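Local coordinates for cytochrome (Paracoccus pantotrophus, PDB 2XTS), which carries heme c in the N-terminal part of SoxD, within the sulfane dehydrogenase SoxCD, and probably transfers electrons released as protein-bound sulfur is oxidised, at residues D[39-44]-D[111-116]; D[33-38]-D[122-127]; D[88-93]-D[105-110]; D[60-65]-D[76-81]. All blocks are in the same frame, centred on the assembly; numbering follows the deposited sequence.

All four contacts lie in the cytochrome c domain. Contacts 1 and 3 are buried and share helix 107-120, against which helix 35-45 packs in one and helix 86-96 in the other; both rest on rings and methyl groups. Contact 2 is at the surface, also uses helix 35-45, and adds a capped helix start and a bridging water to one buried valine. Contact 4, partly buried, joins a loop to the start of helix 79-82, largely through hydroxyl and backbone bonds. Contacts 1, 3 and 4 all touch the heme; contacts 3 and 4 also meet through V89 and I79. Along the chain, contact 2 encloses contact 1, which in turn encloses contacts 3 and 4.

Contact 1: residues D[39-44]-D[111-116]; sequences DALFAD and YAITAF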
# COMPACT_ATOMS: atom_id res chain seq x y z
N ASP D 39 31.78 38.49 -12.01
CA ASP D 39 32.49 38.44 -10.72
C ASP D 39 31.68 39.16 -9.64
O ASP D 39 31.49 38.66 -8.53
CB ASP D 39 33.85 39.08 -10.92
CG ASP D 39 34.81 38.85 -9.78
OD1 ASP D 39 34.49 38.16 -8.80
OD2 ASP D 39 35.94 39.40 -9.87
N ALA D 40 31.20 40.35 -9.97
CA ALA D 40 30.40 41.15 -9.04
C ALA D 40 29.10 40.45 -8.68
O ALA D 40 28.72 40.38 -7.51
CB ALA D 40 30.14 42.56 -9.61
N LEU D 41 28.40 39.92 -9.68
CA LEU D 41 27.19 39.14 -9.41
C LEU D 41 27.47 37.90 -8.57
O LEU D 41 26.70 37.56 -7.68
CB LEU D 41 26.53 38.72 -10.71
CG LEU D 41 25.82 39.83 -11.50
CD1 LEU D 41 25.57 39.40 -12.94
CD2 LEU D 41 24.50 40.22 -10.81
N PHE D 42 28.61 37.26 -8.83
CA PHE D 42 28.98 36.04 -8.13
C PHE D 42 29.25 36.38 -6.66
O PHE D 42 28.82 35.69 -5.73
CB PHE D 42 30.20 35.38 -8.78
CG PHE D 42 30.30 33.91 -8.51
CD1 PHE D 42 29.59 33.04 -9.31
CD2 PHE D 42 31.08 33.40 -7.47
CE1 PHE D 42 29.65 31.68 -9.10
CE2 PHE D 42 31.15 32.03 -7.26
CZ PHE D 42 30.44 31.18 -8.06
N ALA D 43 29.98 37.48 -6.44
CA ALA D 43 30.23 37.96 -5.09
C ALA D 43 28.94 38.17 -4.30
O ALA D 43 28.84 37.81 -3.12
CB ALA D 43 31.06 39.26 -5.13
N ASP D 44 27.93 38.76 -4.94
CA ASP D 44 26.70 39.11 -4.25
C ASP D 44 25.77 37.93 -4.04
O ASP D 44 25.00 37.90 -3.09
CB ASP D 44 25.94 40.21 -5.02
CG ASP D 44 26.61 41.56 -4.98
OD1 ASP D 44 27.42 41.83 -4.07
OD2 ASP D 44 26.32 42.37 -5.88
N TYR D 111 24.39 35.39 -18.49
CA TYR D 111 25.55 35.45 -19.39
C TYR D 111 26.81 35.90 -18.67
O TYR D 111 27.89 35.34 -18.87
CB TYR D 111 25.32 36.36 -20.60
CG TYR D 111 24.47 35.76 -21.70
CD1 TYR D 111 24.88 34.62 -22.40
CD2 TYR D 111 23.25 36.33 -22.04
CE1 TYR D 111 24.10 34.10 -23.42
CE2 TYR D 111 22.46 35.80 -23.04
CZ TYR D 111 22.88 34.69 -23.73
OH TYR D 111 22.09 34.17 -24.72
N ALA D 112 26.69 36.95 -17.86
CA ALA D 112 27.84 37.46 -17.10
C ALA D 112 28.40 36.40 -16.15
O ALA D 112 29.62 36.19 -16.08
CB ALA D 112 27.47 38.71 -16.33
N ILE D 113 27.53 35.75 -15.39
CA ILE D 113 27.98 34.73 -14.46
C ILE D 113 28.65 33.58 -15.21
O ILE D 113 29.66 33.04 -14.78
CB ILE D 113 26.81 34.20 -13.58
CG1 ILE D 113 26.47 35.27 -12.53
CG2 ILE D 113 27.16 32.86 -12.93
CD1 ILE D 113 25.17 35.02 -11.85
N THR D 114 28.08 33.18 -16.34
CA THR D 114 28.65 32.12 -17.14
C THR D 114 30.04 32.53 -17.65
O THR D 114 30.97 31.74 -17.60
CB THR D 114 27.71 31.69 -18.29
OG1 THR D 114 26.46 31.25 -17.75
CG2 THR D 114 28.27 30.55 -19.08
N ALA D 115 30.20 33.78 -18.09
CA ALA D 115 31.51 34.28 -18.47
C ALA D 115 32.51 34.19 -17.31
O ALA D 115 33.65 33.77 -17.49
CB ALA D 115 31.41 35.73 -18.96
N PHE D 116 32.07 34.58 -16.12
CA PHE D 116 32.93 34.49 -14.93
C PHE D 116 33.32 33.04 -14.59
O PHE D 116 34.44 32.77 -14.17
CB PHE D 116 32.24 35.14 -13.72
CG PHE D 116 33.02 34.99 -12.45
CD1 PHE D 116 34.19 35.71 -12.26
CD2 PHE D 116 32.59 34.11 -11.45
CE1 PHE D 116 34.93 35.57 -11.12
CE2 PHE D 116 33.35 33.97 -10.29
CZ PHE D 116 34.52 34.71 -10.14
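F116 carries most of this helix crossing, its ring meeting D39 and F42 of helix 35-45. CA of D39 stands over one face of the F116 ring, 3.9 Å from its centroid, in a CH-pi contact. Beyond it the D39 carboxylate lies almost parallel to the ring, with OD1 3.5 Å from F116 CE1. F116 CE2 sits over a face of F42, near the rim and 3.5 Å from F42 CG; the two rings are oblique, planes at 44° and centroids 5.1 Å apart. F116 has CG anti to the backbone N (chi1 175°), which carries the ring toward helix 35-45, between D39 and F42. One turn nearer the N-terminus of helix 107-120, A112 and I113 meet L41: L41 CB lies 3.9 Å from I113 CG1 and L41 CD1 3.9 Å from A112 CB, while I113 CG2 comes to the edge of the F42 ring. An alanine in place of F116 is likely to uncover one face of the F42 ring and leave the D39 CA-H without its ring. L117 also packs on F42, and F42 and I113 touch heme c, F42 beside C46 and the axial ligand H50. The helix axes pass 8.6 Å apart at -95°, the near-perpendicular packing of the N- and C-terminal helices of the class I cytochrome c fold. No hydrogen bond spans the segments; shape and dispersion hold them beside the heme.

Contact 2: residues D[33-38]-D[122-127]; sequences GDVATG and GLVEDD
V124 brings CG2 to 4.3 Å from V35 CG2, where the loop following helix 107-120 first meets the start of helix 35-45. Just upstream, G122, with positive phi, is the C-prime residue of a Schellman motif that ends helix 107-120 and releases the chain into this loop. E125 takes part through its backbone: its O lies 3.6 Å from V35 CG2. D126 comes closest to V35, its O 3.5 Å from V35 CB. D126 O also accepts from a water whose oxygen is 2.8 Å from it. The same water accepts from A36 N at 2.9 Å. The water thus serves an amide in the first turn of helix 35-45, where no earlier helical carbonyl is available. V35 has CG1 anti to its backbone N (chi1 171°), which leaves CG2 to reach both V124 and E125; Y119 and F128 pack on it as well. The next amide, T37 N, is taken by D34 OD1 at 2.9 Å, and T37 OG1 gives its proton to the same oxygen from the opposite face of the carboxylate plane, 2.6 Å away. Past D127 the chain enters strand 129-131, with backbone bonds between V35 and F128 and between G33 and L130. This is an N-capped helix start joined to a two-stranded antiparallel sheet, at the surface of the cytochrome domain and away from the heme.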
# COMPACT_ATOMS: atom_id res chain seq x y z
N GLY D 33 27.04 39.47 -21.28
CA GLY D 33 27.64 39.71 -19.98
C GLY D 33 29.13 39.46 -20.01
O GLY D 33 29.59 38.53 -20.69
N ASP D 34 29.88 40.26 -19.26
CA ASP D 34 31.33 40.10 -19.22
C ASP D 34 31.80 39.51 -17.91
O ASP D 34 31.02 39.37 -16.96
CB ASP D 34 32.07 41.38 -19.59
CG ASP D 34 31.85 42.52 -18.63
OD1 ASP D 34 31.36 42.34 -17.51
OD2 ASP D 34 32.20 43.66 -19.02
N VAL D 35 33.08 39.13 -17.89
CA VAL D 35 33.68 38.50 -16.71
C VAL D 35 33.57 39.39 -15.47
O VAL D 35 33.20 38.91 -14.41
CB VAL D 35 35.13 38.09 -17.00
CG1 VAL D 35 35.83 37.63 -15.74
CG2 VAL D 35 35.17 37.03 -18.10
N ALA D 36 33.88 40.67 -15.60
CA ALA D 36 33.92 41.57 -14.45
C ALA D 36 32.53 41.71 -13.82
O ALA D 36 32.38 41.71 -12.58
CB ALA D 36 34.50 42.96 -14.82
N THR D 37 31.52 41.82 -14.68
CA THR D 37 30.14 41.90 -14.21
C THR D 37 29.74 40.58 -13.53
O THR D 37 29.10 40.58 -12.48
CB THR D 37 29.17 42.21 -15.36
OG1 THR D 37 29.57 43.44 -15.99
CG2 THR D 37 27.75 42.31 -14.87
N GLY D 38 30.16 39.45 -14.11
CA GLY D 38 29.90 38.15 -13.53
C GLY D 38 30.54 37.99 -12.17
O GLY D 38 29.94 37.40 -11.26
N GLY D 122 39.73 29.01 -16.17
CA GLY D 122 40.92 29.25 -16.99
C GLY D 122 40.68 29.13 -18.47
O GLY D 122 41.63 28.89 -19.25
N LEU D 123 39.43 29.31 -18.89
CA LEU D 123 39.04 29.04 -20.29
C LEU D 123 38.91 30.29 -21.17
O LEU D 123 38.85 30.17 -22.41
CB LEU D 123 37.75 28.24 -20.33
CG LEU D 123 37.84 26.88 -19.65
CD1 LEU D 123 36.44 26.25 -19.56
CD2 LEU D 123 38.86 25.96 -20.33
N VAL D 124 38.79 31.45 -20.53
CA VAL D 124 38.76 32.74 -21.22
C VAL D 124 39.55 33.73 -20.38
O VAL D 124 39.81 33.49 -19.19
CB VAL D 124 37.30 33.25 -21.42
CG1 VAL D 124 36.46 32.27 -22.24
CG2 VAL D 124 36.62 33.56 -20.10
N GLU D 125 39.94 34.85 -21.00
CA GLU D 125 40.61 35.93 -20.30
C GLU D 125 39.60 36.82 -19.57
O GLU D 125 38.38 36.74 -19.80
CB GLU D 125 41.45 36.78 -21.28
CG GLU D 125 42.50 36.00 -22.06
CD GLU D 125 43.53 35.32 -21.16
OE1 GLU D 125 43.87 35.86 -20.10
OE2 GLU D 125 43.99 34.21 -21.52
N ASP D 126 40.11 37.70 -18.73
CA ASP D 126 39.25 38.49 -17.82
C ASP D 126 38.47 39.60 -18.49
O ASP D 126 37.69 40.27 -17.84
CB ASP D 126 40.03 39.04 -16.61
CG ASP D 126 41.13 40.01 -16.98
OD1 ASP D 126 41.22 40.48 -18.13
OD2 ASP D 126 41.92 40.30 -16.05
N ASP D 127 38.70 39.81 -19.79
CA ASP D 127 37.93 40.78 -20.56
C ASP D 127 36.89 40.15 -21.48
O ASP D 127 36.27 40.83 -22.27
CB ASP D 127 38.87 41.71 -21.36
CG ASP D 127 39.75 40.98 -22.36
OD1 ASP D 127 39.84 39.72 -22.34
OD2 ASP D 127 40.40 41.68 -23.18
O HOH W 1 35.25 41.55 -18.05

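Contact 3: residues D[88-93]-D[105-110]; sequences TVYDYV and LSVDDT. With HEC (heme c), chain U.
The Y90 ring carries the T110 methyl centrally over one face: CG2 is 3.5 Å from the ring centroid and 10° off the normal, a CH-pi contact. T110 presents this methyl because CG2 is anti to its backbone N, which turns OG1 back toward its own helix. The ring of Y111 also meets Y90. At the phenol end, Y90 OH lies 3.3 Å from V107 CG1, and its bond to V107 O is weak and unsettled. The second ring, Y92, points to the heme, with HEC C1A in plane at its edge and CE2 3.4 Å from HEC C2A. Helix 107-120 starts with a capping box: D109 N donates to S106 OG at 2.9 Å, and S106 N donates to D109 OD2 from above the carboxylate plane at 3.0 Å. S106 O receives both T110 N and T110 OG1, from opposite faces of its plane; the OG1 bond, with that to H94 ND1, holds the T110 side chain in this rotation. Deeper in, V93 CG1 presses tightly on L105 CD1 (3.5 Å). Both branches continue to the porphyrin, V93 CG1 to methyl CMB and L105 CD1 to CBB, each at 3.7 Å. Helix 86-96 leads into the axial ligand M97, and its other side meets the sulfite dehydrogenase chain of the complex, where T88 OG1 bonds to E238 O of that chain.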
# COMPACT_ATOMS: atom_id res chain seq x y z
N THR D 88 24.55 23.88 -20.58
CA THR D 88 24.08 23.37 -19.30
C THR D 88 24.36 24.37 -18.19
O THR D 88 23.59 24.49 -17.24
CB THR D 88 24.76 22.04 -19.00
OG1 THR D 88 24.79 21.23 -20.18
CG2 THR D 88 24.10 21.32 -17.84
N VAL D 89 25.50 25.05 -18.27
CA VAL D 89 25.88 26.02 -17.25
C VAL D 89 24.85 27.16 -17.21
O VAL D 89 24.29 27.49 -16.17
CB VAL D 89 27.27 26.61 -17.49
CG1 VAL D 89 27.65 27.58 -16.37
CG2 VAL D 89 28.32 25.48 -17.60
N TYR D 90 24.60 27.74 -18.36
CA TYR D 90 23.65 28.81 -18.46
C TYR D 90 22.30 28.38 -17.92
O TYR D 90 21.67 29.05 -17.10
CB TYR D 90 23.54 29.27 -19.93
CG TYR D 90 22.64 30.47 -20.06
CD1 TYR D 90 21.26 30.34 -19.96
CD2 TYR D 90 23.17 31.75 -20.25
CE1 TYR D 90 20.43 31.45 -20.03
CE2 TYR D 90 22.34 32.85 -20.33
CZ TYR D 90 20.98 32.70 -20.20
OH TYR D 90 20.16 33.79 -20.29
N ASP D 91 21.83 27.27 -18.46
CA ASP D 91 20.48 26.82 -18.17
C ASP D 91 20.27 26.51 -16.69
O ASP D 91 19.31 26.96 -16.10
CB ASP D 91 20.24 25.61 -19.08
CG ASP D 91 18.82 25.07 -19.06
OD1 ASP D 91 17.97 25.58 -18.32
OD2 ASP D 91 18.60 24.10 -19.83
N TYR D 92 21.15 25.71 -16.13
CA TYR D 92 21.02 25.30 -14.76
C TYR D 92 21.10 26.53 -13.83
O TYR D 92 20.32 26.66 -12.89
CB TYR D 92 22.10 24.28 -14.39
CG TYR D 92 22.02 23.80 -12.95
CD1 TYR D 92 20.99 22.94 -12.53
CD2 TYR D 92 22.90 24.26 -11.99
CE1 TYR D 92 20.91 22.52 -11.20
CE2 TYR D 92 22.81 23.82 -10.69
CZ TYR D 92 21.81 22.95 -10.30
OH TYR D 92 21.79 22.54 -8.99
N VAL D 93 22.08 27.41 -14.06
CA VAL D 93 22.21 28.60 -13.22
C VAL D 93 20.93 29.44 -13.29
O VAL D 93 20.40 29.88 -12.27
CB VAL D 93 23.46 29.43 -13.60
CG1 VAL D 93 23.41 30.80 -12.96
CG2 VAL D 93 24.74 28.69 -13.21
N LEU D 105 17.89 35.60 -11.45
CA LEU D 105 18.87 36.15 -12.37
C LEU D 105 18.24 36.51 -13.70
O LEU D 105 17.44 35.75 -14.25
CB LEU D 105 19.96 35.12 -12.65
CG LEU D 105 20.77 34.72 -11.42
CD1 LEU D 105 21.65 33.54 -11.75
CD2 LEU D 105 21.60 35.90 -10.94
N SER D 106 18.60 37.69 -14.23
CA SER D 106 18.20 38.05 -15.57
C SER D 106 19.00 37.28 -16.61
O SER D 106 20.00 36.62 -16.31
CB SER D 106 18.39 39.53 -15.80
OG SER D 106 19.77 39.84 -15.86
N VAL D 107 18.56 37.40 -17.87
CA VAL D 107 19.30 36.82 -18.97
C VAL D 107 20.73 37.38 -19.02
O VAL D 107 21.69 36.62 -19.15
CB VAL D 107 18.56 37.05 -20.32
CG1 VAL D 107 19.47 36.82 -21.52
CG2 VAL D 107 17.30 36.16 -20.39
N ASP D 108 20.89 38.69 -18.92
CA ASP D 108 22.21 39.30 -18.94
C ASP D 108 23.04 38.88 -17.75
O ASP D 108 24.23 38.60 -17.88
CB ASP D 108 22.11 40.82 -18.99
CG ASP D 108 21.73 41.36 -20.36
OD1 ASP D 108 21.73 40.61 -21.36
OD2 ASP D 108 21.49 42.59 -20.42
N ASP D 109 22.43 38.81 -16.58
CA ASP D 109 23.12 38.35 -15.38
C ASP D 109 23.69 36.95 -15.59
O ASP D 109 24.78 36.62 -15.14
CB ASP D 109 22.17 38.22 -14.17
CG ASP D 109 21.68 39.53 -13.62
OD1 ASP D 109 22.26 40.60 -13.90
OD2 ASP D 109 20.67 39.45 -12.86
N THR D 110 22.90 36.10 -16.24
CA THR D 110 23.30 34.70 -16.44
C THR D 110 24.44 34.60 -17.44
O THR D 110 25.38 33.84 -17.25
CB THR D 110 22.09 33.82 -16.82
OG1 THR D 110 21.04 33.99 -15.85
CG2 THR D 110 22.48 32.35 -16.84
FE HEC U . 25.03 26.79 -6.52
CHA HEC U . 25.05 23.54 -7.50
CHB HEC U . 26.10 27.74 -9.58
CHC HEC U . 24.64 30.02 -5.63
CHD HEC U . 24.57 25.84 -3.33
NA HEC U . 25.48 25.83 -8.20
C1A HEC U . 25.50 24.47 -8.39
C2A HEC U . 26.03 24.17 -9.72
C3A HEC U . 26.33 25.34 -10.31
C4A HEC U . 25.98 26.39 -9.35
CMA HEC U . 26.87 25.58 -11.72
CAA HEC U . 26.20 22.74 -10.30
CBA HEC U . 27.52 22.11 -9.85
CGA HEC U . 27.78 20.76 -10.44
O1A HEC U . 26.83 20.04 -10.72
O2A HEC U . 28.99 20.47 -10.60
NB HEC U . 25.28 28.53 -7.44
C1B HEC U . 25.70 28.73 -8.72
C2B HEC U . 25.55 30.14 -9.03
C3B HEC U . 25.15 30.77 -7.94
C4B HEC U . 24.95 29.77 -6.92
CMB HEC U . 26.03 30.73 -10.38
CAB HEC U . 24.85 32.26 -7.78
CBB HEC U . 23.83 32.71 -8.86
NC HEC U . 24.67 27.76 -4.80
C1C HEC U . 24.58 29.12 -4.61
C2C HEC U . 24.35 29.39 -3.22
C3C HEC U . 24.39 28.22 -2.59
C4C HEC U . 24.59 27.18 -3.58
CMC HEC U . 24.24 30.81 -2.60
CAC HEC U . 24.30 27.92 -1.10
CBC HEC U . 23.22 28.48 -0.23
ND HEC U . 24.82 25.04 -5.60
C1D HEC U . 24.54 24.85 -4.26
C2D HEC U . 24.27 23.48 -3.97
C3D HEC U . 24.40 22.80 -5.25
C4D HEC U . 24.77 23.79 -6.19
CMD HEC U . 23.88 22.81 -2.66
CAD HEC U . 24.17 21.31 -5.49
CBD HEC U . 22.70 21.09 -5.84
CGD HEC U . 22.36 19.66 -6.09
O1D HEC U . 23.28 18.82 -6.21
O2D HEC U . 21.16 19.38 -6.31

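Contact 4: residues D[60-65]-D[76-81]; sequences WPVLAG and VKTIGS. With HEC (heme c), chain U.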
# COMPACT_ATOMS: atom_id res chain seq x y z
N TRP D 60 30.44 22.67 -0.05
CA TRP D 60 29.58 23.07 -1.16
C TRP D 60 30.25 22.77 -2.50
O TRP D 60 31.47 22.64 -2.58
CB TRP D 60 29.30 24.57 -1.11
CG TRP D 60 28.54 25.09 0.06
CD1 TRP D 60 29.00 25.99 0.96
CD2 TRP D 60 27.16 24.87 0.39
NE1 TRP D 60 28.04 26.30 1.86
CE2 TRP D 60 26.88 25.64 1.53
CE3 TRP D 60 26.14 24.07 -0.14
CZ2 TRP D 60 25.63 25.66 2.13
CZ3 TRP D 60 24.90 24.10 0.47
CH2 TRP D 60 24.66 24.88 1.59
N PRO D 61 29.48 22.69 -3.60
CA PRO D 61 30.12 22.25 -4.84
C PRO D 61 31.23 23.17 -5.36
O PRO D 61 31.11 24.41 -5.34
CB PRO D 61 28.95 22.18 -5.83
CG PRO D 61 27.77 21.84 -4.98
CD PRO D 61 28.01 22.65 -3.71
N VAL D 62 32.31 22.55 -5.82
CA VAL D 62 33.42 23.19 -6.49
C VAL D 62 33.05 23.39 -7.96
O VAL D 62 32.60 22.45 -8.61
CB VAL D 62 34.66 22.31 -6.38
CG1 VAL D 62 35.82 22.92 -7.17
CG2 VAL D 62 35.03 22.05 -4.94
N LEU D 63 33.14 24.62 -8.46
CA LEU D 63 32.72 24.95 -9.83
C LEU D 63 33.88 25.13 -10.79
O LEU D 63 33.67 25.26 -11.98
CB LEU D 63 31.83 26.19 -9.86
CG LEU D 63 30.61 26.17 -8.94
CD1 LEU D 63 29.74 27.41 -9.12
CD2 LEU D 63 29.78 24.88 -9.13
N ALA D 64 35.09 25.17 -10.25
CA ALA D 64 36.30 25.38 -11.03
C ALA D 64 37.44 24.57 -10.43
O ALA D 64 37.63 24.55 -9.22
CB ALA D 64 36.66 26.87 -11.06
N GLY D 65 38.20 23.92 -11.29
CA GLY D 65 39.35 23.11 -10.86
C GLY D 65 39.26 21.66 -11.29
O GLY D 65 38.33 21.25 -11.99
N VAL D 76 38.11 15.09 -9.39
CA VAL D 76 37.46 16.35 -9.05
C VAL D 76 36.74 16.83 -10.31
O VAL D 76 37.35 17.29 -11.26
CB VAL D 76 38.47 17.39 -8.52
CG1 VAL D 76 37.81 18.76 -8.31
CG2 VAL D 76 39.14 16.88 -7.23
N LYS D 77 35.42 16.67 -10.29
CA LYS D 77 34.58 16.87 -11.46
C LYS D 77 33.88 18.21 -11.36
O LYS D 77 33.04 18.41 -10.48
CB LYS D 77 33.56 15.74 -11.54
CG LYS D 77 34.20 14.36 -11.73
CD LYS D 77 33.37 13.22 -11.18
CE LYS D 77 32.10 13.01 -11.96
NZ LYS D 77 31.28 11.91 -11.40
N THR D 78 34.25 19.11 -12.26
CA THR D 78 33.74 20.47 -12.22
C THR D 78 33.30 20.86 -13.64
O THR D 78 33.50 20.13 -14.61
CB THR D 78 34.82 21.47 -11.77
OG1 THR D 78 35.82 21.61 -12.80
CG2 THR D 78 35.44 21.06 -10.44
N ILE D 79 32.72 22.04 -13.77
CA ILE D 79 32.39 22.58 -15.08
C ILE D 79 33.57 22.44 -16.03
O ILE D 79 33.44 21.90 -17.13
CB ILE D 79 31.96 24.06 -14.99
CG1 ILE D 79 30.65 24.21 -14.20
CG2 ILE D 79 31.85 24.67 -16.37
CD1 ILE D 79 30.27 25.66 -13.92
N GLY D 80 34.74 22.90 -15.59
CA GLY D 80 35.92 22.90 -16.44
C GLY D 80 36.54 21.54 -16.67
O GLY D 80 36.99 21.24 -17.75
N SER D 81 36.57 20.69 -15.65
CA SER D 81 37.24 19.40 -15.77
C SER D 81 36.38 18.32 -16.38
O SER D 81 36.89 17.33 -16.86
CB SER D 81 37.74 18.91 -14.41
OG SER D 81 36.69 18.42 -13.62
FE HEC U . 25.03 26.79 -6.52
CHA HEC U . 25.05 23.54 -7.50
CHB HEC U . 26.10 27.74 -9.58
CHC HEC U . 24.64 30.02 -5.63
CHD HEC U . 24.57 25.84 -3.33
NA HEC U . 25.48 25.83 -8.20
C1A HEC U . 25.50 24.47 -8.39
C2A HEC U . 26.03 24.17 -9.72
C3A HEC U . 26.33 25.34 -10.31
C4A HEC U . 25.98 26.39 -9.35
CMA HEC U . 26.87 25.58 -11.72
CAA HEC U . 26.20 22.74 -10.30
CBA HEC U . 27.52 22.11 -9.85
CGA HEC U . 27.78 20.76 -10.44
O1A HEC U . 26.83 20.04 -10.72
O2A HEC U . 28.99 20.47 -10.60
NB HEC U . 25.28 28.53 -7.44
C1B HEC U . 25.70 28.73 -8.72
C2B HEC U . 25.55 30.14 -9.03
C3B HEC U . 25.15 30.77 -7.94
C4B HEC U . 24.95 29.77 -6.92
CMB HEC U . 26.03 30.73 -10.38
CAB HEC U . 24.85 32.26 -7.78
CBB HEC U . 23.83 32.71 -8.86
NC HEC U . 24.67 27.76 -4.80
C1C HEC U . 24.58 29.12 -4.61
C2C HEC U . 24.35 29.39 -3.22
C3C HEC U . 24.39 28.22 -2.59
C4C HEC U . 24.59 27.18 -3.58
CMC HEC U . 24.24 30.81 -2.60
CAC HEC U . 24.30 27.92 -1.10
CBC HEC U . 23.22 28.48 -0.23
ND HEC U . 24.82 25.04 -5.60
C1D HEC U . 24.54 24.85 -4.26
C2D HEC U . 24.27 23.48 -3.97
C3D HEC U . 24.40 22.80 -5.25
C4D HEC U . 24.77 23.79 -6.19
CMD HEC U . 23.88 22.81 -2.66
CAD HEC U . 24.17 21.31 -5.49
CBD HEC U . 22.70 21.09 -5.84
CGD HEC U . 22.36 19.66 -6.09
O1D HEC U . 23.28 18.82 -6.21
O2D HEC U . 21.16 19.38 -6.31
O HOH W 2 31.20 22.11 -11.10
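T78 and S81 both hold their hydroxyl oxygens between the backbone N and the carbonyl carbon (chi1 70° and 76°), which aims T78 OG1 at G65 O and folds S81 OG back toward the residues before it. The two form a capping box at the start of helix 79-82: S81 N donates to T78 OG1 at 3.1 Å, and T78 N to S81 OG at 2.9 Å. Each hydroxyl also gives its own proton away. T78 OG1 reaches G65 O in the carbonyl plane at 2.7 Å, tying the loop to the cap, whereas S81 OG goes to V76 O on a lone pair, also at 2.7 Å. A valine in place of T78 would probably leave both G65 O and S81 N without their mate and untie the loop from the helix start. The T78 methyl, CG2, packs obliquely against V62 CG1, and I79 CB sits against L63 O, which also accepts from N121 ND2. The 60-65 loop lines the heme c pocket: W60 lays a ring face near HEC CAC, P61 CG is 3.5 Å from HEC C3D, and both L63 methyls lie over one face of the porphyrin, CD1 near HEC CHB and CD2 near HEC C3A and CBA, on the side of H50. P61 O is bonded to H50 ND1, consistent with the way class I cytochromes c orient their axial histidine. One water joins loop, helix start and heme: it donates to V62 O at 2.9 Å and to heme propionate O2A at 2.8 Å, and accepts weakly from I79 N.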